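Local coordinates for octenoyl-coa reductase/carboxylase (Streptomyces sp., PDB 4A0S), which binds NADP and an octenoyl-CoA-type thioester and probably couples its reduction to carboxylation, giving an extender unit for polyketide biosynthesis, at residues A[44-47]-A[48-52]; A[372-376]-A[377-381]. All blocks are in the same frame, centred on the assembly; numbering follows the deposited sequence.

Contact 1: A[44-47]-A[48-52]; sequences KDVR and KSLRL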
loop_
_atom_site.group_PDB
_atom_site.type_symbol
_atom_site.label_atom_id
_atom_site.label_comp_id
_atom_site.label_asym_id
_atom_site.label_seq_id
_atom_site.Cartn_x
_atom_site.Cartn_y
_atom_site.Cartn_z
ATOM N N LYS A 44 19.446 38.286 1.088
ATOM C CA LYS A 44 20.314 37.874 -0.018
ATOM C C LYS A 44 19.616 38.071 -1.351
ATOM O O LYS A 44 19.131 37.120 -1.981
ATOM C CB LYS A 44 20.752 36.428 0.173
ATOM C CG LYS A 44 21.363 36.190 1.543
ATOM C CD LYS A 44 21.767 34.758 1.757
ATOM C CE LYS A 44 22.443 34.605 3.115
ATOM N NZ LYS A 44 23.109 33.277 3.198
ATOM N N ASP A 45 19.561 39.333 -1.755
ATOM C CA ASP A 45 18.838 39.772 -2.932
ATOM C C ASP A 45 19.262 38.981 -4.159
ATOM O O ASP A 45 20.365 39.198 -4.697
ATOM C CB ASP A 45 19.095 41.273 -3.145
ATOM C CG ASP A 45 18.228 41.878 -4.240
ATOM O OD1 ASP A 45 17.615 41.118 -5.009
ATOM O OD2 ASP A 45 18.177 43.131 -4.340
ATOM N N VAL A 46 18.385 38.077 -4.608
ATOM C CA VAL A 46 18.706 37.217 -5.760
ATOM C C VAL A 46 19.134 38.037 -6.957
ATOM O O VAL A 46 19.815 37.534 -7.842
ATOM C CB VAL A 46 17.530 36.348 -6.217
ATOM C CG1 VAL A 46 17.107 35.426 -5.114
ATOM C CG2 VAL A 46 16.375 37.225 -6.774
ATOM N N ARG A 47 18.726 39.305 -6.998
ATOM C CA ARG A 47 19.031 40.116 -8.168
ATOM C C ARG A 47 20.498 40.500 -8.169
ATOM O O ARG A 47 21.019 40.950 -9.180
ATOM C CB ARG A 47 18.161 41.363 -8.205
ATOM C CG ARG A 47 16.684 41.051 -8.314
ATOM C CD ARG A 47 15.858 42.299 -8.072
ATOM N NE ARG A 47 16.095 42.809 -6.729
ATOM C CZ ARG A 47 15.507 43.890 -6.221
ATOM N NH1 ARG A 47 14.620 44.571 -6.933
ATOM N NH2 ARG A 47 15.785 44.269 -4.988
ATOM N N LYS A 48 21.168 40.320 -7.034
ATOM C CA LYS A 48 22.597 40.631 -6.952
ATOM C C LYS A 48 23.460 39.492 -7.500
ATOM O O LYS A 48 24.602 39.702 -7.920
ATOM C CB LYS A 48 22.995 40.990 -5.520
ATOM C CG LYS A 48 22.291 42.224 -5.009
ATOM C CD LYS A 48 22.848 42.672 -3.679
ATOM C CE LYS A 48 22.241 44.009 -3.258
ATOM N NZ LYS A 48 22.391 45.059 -4.314
ATOM N N SER A 49 22.890 38.291 -7.529
ATOM C CA SER A 49 23.603 37.107 -7.992
ATOM C C SER A 49 23.200 36.711 -9.397
ATOM O O SER A 49 24.051 36.317 -10.197
ATOM C CB SER A 49 23.341 35.953 -7.050
ATOM O OG SER A 49 21.948 35.723 -6.999
ATOM N N LEU A 50 21.906 36.807 -9.697
ATOM C CA LEU A 50 21.395 36.436 -11.013
ATOM C C LEU A 50 22.055 37.224 -12.129
ATOM O O LEU A 50 22.197 38.441 -12.033
ATOM C CB LEU A 50 19.879 36.582 -11.065
ATOM C CG LEU A 50 19.165 35.459 -10.304
ATOM C CD1 LEU A 50 17.667 35.723 -10.203
ATOM C CD2 LEU A 50 19.428 34.081 -10.941
ATOM N N ARG A 51 22.494 36.514 -13.162
ATOM C CA ARG A 51 23.109 37.124 -14.339
ATOM C C ARG A 51 22.283 36.727 -15.538
ATOM O O ARG A 51 21.718 35.631 -15.562
ATOM C CB ARG A 51 24.544 36.635 -14.554
ATOM C CG ARG A 51 25.432 36.586 -13.306
ATOM C CD ARG A 51 26.069 37.928 -12.960
ATOM N NE ARG A 51 26.391 37.998 -11.531
ATOM C CZ ARG A 51 26.735 39.111 -10.876
ATOM N NH1 ARG A 51 26.823 40.268 -11.515
ATOM N NH2 ARG A 51 26.998 39.062 -9.573
ATOM N N LEU A 52 22.175 37.625 -16.512
ATOM C CA LEU A 52 21.571 37.257 -17.775
ATOM C C LEU A 52 22.563 37.543 -18.873
ATOM O O LEU A 52 22.952 38.691 -19.087
ATOM C CB LEU A 52 20.267 38.007 -18.021
ATOM C CG LEU A 52 19.456 37.527 -19.223
ATOM C CD1 LEU A 52 18.910 36.122 -18.991
ATOM C CD2 LEU A 52 18.304 38.512 -19.456
#
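A short helical turn opens with an N-cap at Asp45, whose backbone O takes the amide of Lys48 (Lys48 N to Asp45 O, 2.7 Å). The Asp45 carboxylate, swung anti to its own backbone nitrogen (chi1 -172°), reaches forward to Arg47. Its OD1 receives the capping bond from Arg47 N at 2.9 Å, from above the carboxylate plane, and also Arg47 NE on its syn lone pair. With Arg47 NH2 on Asp45 OD2 (2.7 Å), the guanidinium grips the carboxylate side-on, while NH1 continues the ion pairing to Glu395. Across the cap, the Lys48 chain crosses the aspartate at about a right angle, its CG 3.8 Å from Asp45 CB.

After Leu50 the chain enters strand 51-52 of an antiparallel sheet. Val46 O takes two amides: Leu50 N meets it almost head-on at 2.9 Å, and Ser49 N comes from above the carbonyl plane at 3.2 Å. Ser49 OG lies 2.9 Å from Val46 O and is also hydrogen-bonded to Ala82 O. Val46 and Leu50 run side by side, CG2 to CD1 at 4.0 Å, and both pack against Cys397 of helix 393-401 and Ala82 of helix 76-82.

Contact 2: A[372-376]-A[377-381]; sequences NRLFE and SGAVV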
loop_
_atom_site.group_PDB
_atom_site.type_symbol
_atom_site.label_atom_id
_atom_site.label_comp_id
_atom_site.label_asym_id
_atom_site.label_seq_id
_atom_site.Cartn_x
_atom_site.Cartn_y
_atom_site.Cartn_z
ATOM N N ASN A 372 0.159 15.954 -15.729
ATOM C CA ASN A 372 -0.073 16.519 -17.050
ATOM C C ASN A 372 -1.453 16.140 -17.572
ATOM O O ASN A 372 -2.130 16.961 -18.171
ATOM C CB ASN A 372 1.013 16.056 -18.023
ATOM C CG ASN A 372 1.132 16.957 -19.218
ATOM O OD1 ASN A 372 0.925 18.169 -19.118
ATOM N ND2 ASN A 372 1.485 16.384 -20.350
ATOM N N ARG A 373 -1.878 14.909 -17.307
ATOM C CA ARG A 373 -3.200 14.461 -17.719
ATOM C C ARG A 373 -4.302 15.275 -17.083
ATOM O O ARG A 373 -5.331 15.514 -17.698
ATOM C CB ARG A 373 -3.395 12.993 -17.385
ATOM C CG ARG A 373 -2.676 12.129 -18.343
ATOM C CD ARG A 373 -2.570 10.747 -17.798
ATOM N NE ARG A 373 -2.037 9.867 -18.821
ATOM C CZ ARG A 373 -1.889 8.555 -18.671
ATOM N NH1 ARG A 373 -2.205 7.960 -17.524
ATOM N NH2 ARG A 373 -1.399 7.842 -19.669
ATOM N N LEU A 374 -4.081 15.695 -15.844
ATOM C CA LEU A 374 -5.082 16.493 -15.156
ATOM C C LEU A 374 -5.120 17.902 -15.727
ATOM O O LEU A 374 -6.151 18.549 -15.716
ATOM C CB LEU A 374 -4.797 16.522 -13.672
ATOM C CG LEU A 374 -5.022 15.168 -12.987
ATOM C CD1 LEU A 374 -4.562 15.225 -11.532
ATOM C CD2 LEU A 374 -6.487 14.744 -13.073
ATOM N N PHE A 375 -3.974 18.387 -16.207
ATOM C CA PHE A 375 -3.963 19.676 -16.897
ATOM C C PHE A 375 -4.631 19.550 -18.248
ATOM O O PHE A 375 -5.407 20.421 -18.651
ATOM C CB PHE A 375 -2.540 20.198 -17.053
ATOM C CG PHE A 375 -2.033 20.850 -15.827
ATOM C CD1 PHE A 375 -2.307 22.193 -15.583
ATOM C CD2 PHE A 375 -1.340 20.120 -14.874
ATOM C CE1 PHE A 375 -1.857 22.807 -14.421
ATOM C CE2 PHE A 375 -0.881 20.733 -13.700
ATOM C CZ PHE A 375 -1.144 22.076 -13.479
ATOM N N GLU A 376 -4.346 18.430 -18.912
ATOM C CA GLU A 376 -4.825 18.150 -20.258
ATOM C C GLU A 376 -6.344 18.147 -20.339
ATOM O O GLU A 376 -6.904 18.601 -21.333
ATOM C CB GLU A 376 -4.264 16.820 -20.760
ATOM C CG GLU A 376 -2.852 16.928 -21.311
ATOM C CD GLU A 376 -2.285 15.572 -21.668
ATOM O OE1 GLU A 376 -2.827 14.563 -21.184
ATOM O OE2 GLU A 376 -1.319 15.514 -22.450
ATOM N N SER A 377 -6.991 17.648 -19.284
ATOM C CA SER A 377 -8.451 17.592 -19.202
ATOM C C SER A 377 -9.042 18.899 -18.679
ATOM O O SER A 377 -10.262 19.104 -18.732
ATOM C CB SER A 377 -8.850 16.481 -18.243
ATOM O OG SER A 377 -8.456 16.832 -16.934
ATOM N N GLY A 378 -8.190 19.755 -18.118
ATOM C CA GLY A 378 -8.660 21.014 -17.551
ATOM C C GLY A 378 -9.171 20.816 -16.132
ATOM O O GLY A 378 -9.663 21.757 -15.508
ATOM N N ALA A 379 -9.031 19.587 -15.610
ATOM C CA ALA A 379 -9.392 19.319 -14.233
ATOM C C ALA A 379 -8.590 20.210 -13.302
ATOM O O ALA A 379 -9.087 20.672 -12.282
ATOM C CB ALA A 379 -9.143 17.870 -13.897
ATOM N N VAL A 380 -7.338 20.434 -13.675
ATOM C CA VAL A 380 -6.422 21.252 -12.916
ATOM C C VAL A 380 -5.916 22.316 -13.894
ATOM O O VAL A 380 -5.766 22.055 -15.102
ATOM C CB VAL A 380 -5.288 20.381 -12.331
ATOM C CG1 VAL A 380 -4.175 21.222 -11.752
ATOM C CG2 VAL A 380 -5.855 19.438 -11.250
ATOM N N VAL A 381 -5.697 23.517 -13.376
ATOM C CA VAL A 381 -5.384 24.664 -14.218
ATOM C C VAL A 381 -4.113 25.315 -13.706
ATOM O O VAL A 381 -3.768 25.152 -12.526
ATOM C CB VAL A 381 -6.535 25.686 -14.257
ATOM C CG1 VAL A 381 -7.831 25.035 -14.797
ATOM C CG2 VAL A 381 -6.739 26.352 -12.871
HETATM O O HOH W 1 -5.742 22.829 -17.715
#
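Phe375 holds its CG anti to the carbonyl carbon (chi1 -81°), which lays the ring along the chain leaving the helix, and Val380 turns CG1 anti to its backbone nitrogen (chi1 169°), onto that ring. The two meet in a CH-pi contact at the C-terminal end of helix 365-376, where the chain turns off toward strand 384-389: Val380 CG1 sits over one face, 3.9 Å from the Phe375 ring centroid and displaced toward the rim. The other methyl branch of Val380, CG2, rests on Leu374 CB, and Leu374 CD2 reaches Ala379 CB.

The helix ends in ordered steps. Ser377 N still bonds to Arg373 O, whereas Gly378 N turns to Phe375 O (2.9 Å), approaching from above the carbonyl plane. Gly378 has positive phi (84°), and at these backbone angles a beta carbon would collide with the carbonyl oxygen of Ser377. Ser377 OG accepts from Ala379 N at 3.1 Å, forming an ST turn, and Val380 N returns to Leu374 O at 3.0 Å, tying the departing loop to the last helical turn.

Leu374 packs on Tyr207 of helix 200-210 and Phe240 of helix 232-243, and Phe375 on Ala203 and Pro188; Leu374 also touches Gln220 of a second subunit. An alanine in place of Phe375 would probably leave Val380 CG1 without its aromatic partner and open a gap beside Pro188 and Ala203.

Phe375 and Val380 are also joined through their backbones: the CA of Phe375 points its hydrogen at Val380 O, and one water donates to both Phe375 O (2.6 Å) and Val380 O (2.7 Å).

How the contacts relate
Contact 1 comes first along the chain and closes long before contact 2 opens; their centres lie 34 Å apart, on opposite sides of the chain's centre, and their nearest atoms remain about 23 Å apart. Both belong to the enoyl reductase part of the protein; contact 1 spans the whole short helix 46-49 and contact 2 the end of helix 365-376. Residues 44-52 lead from helix 46-49 into the antiparallel sheet built on strand 24-31, whereas 372-381 carry helix 365-376 toward strand 384-389 of the mixed sheet. The side chains of Val46 and Phe375 are about 11 and 13 Å from bound NADP, so neither contact lines the cofactor site.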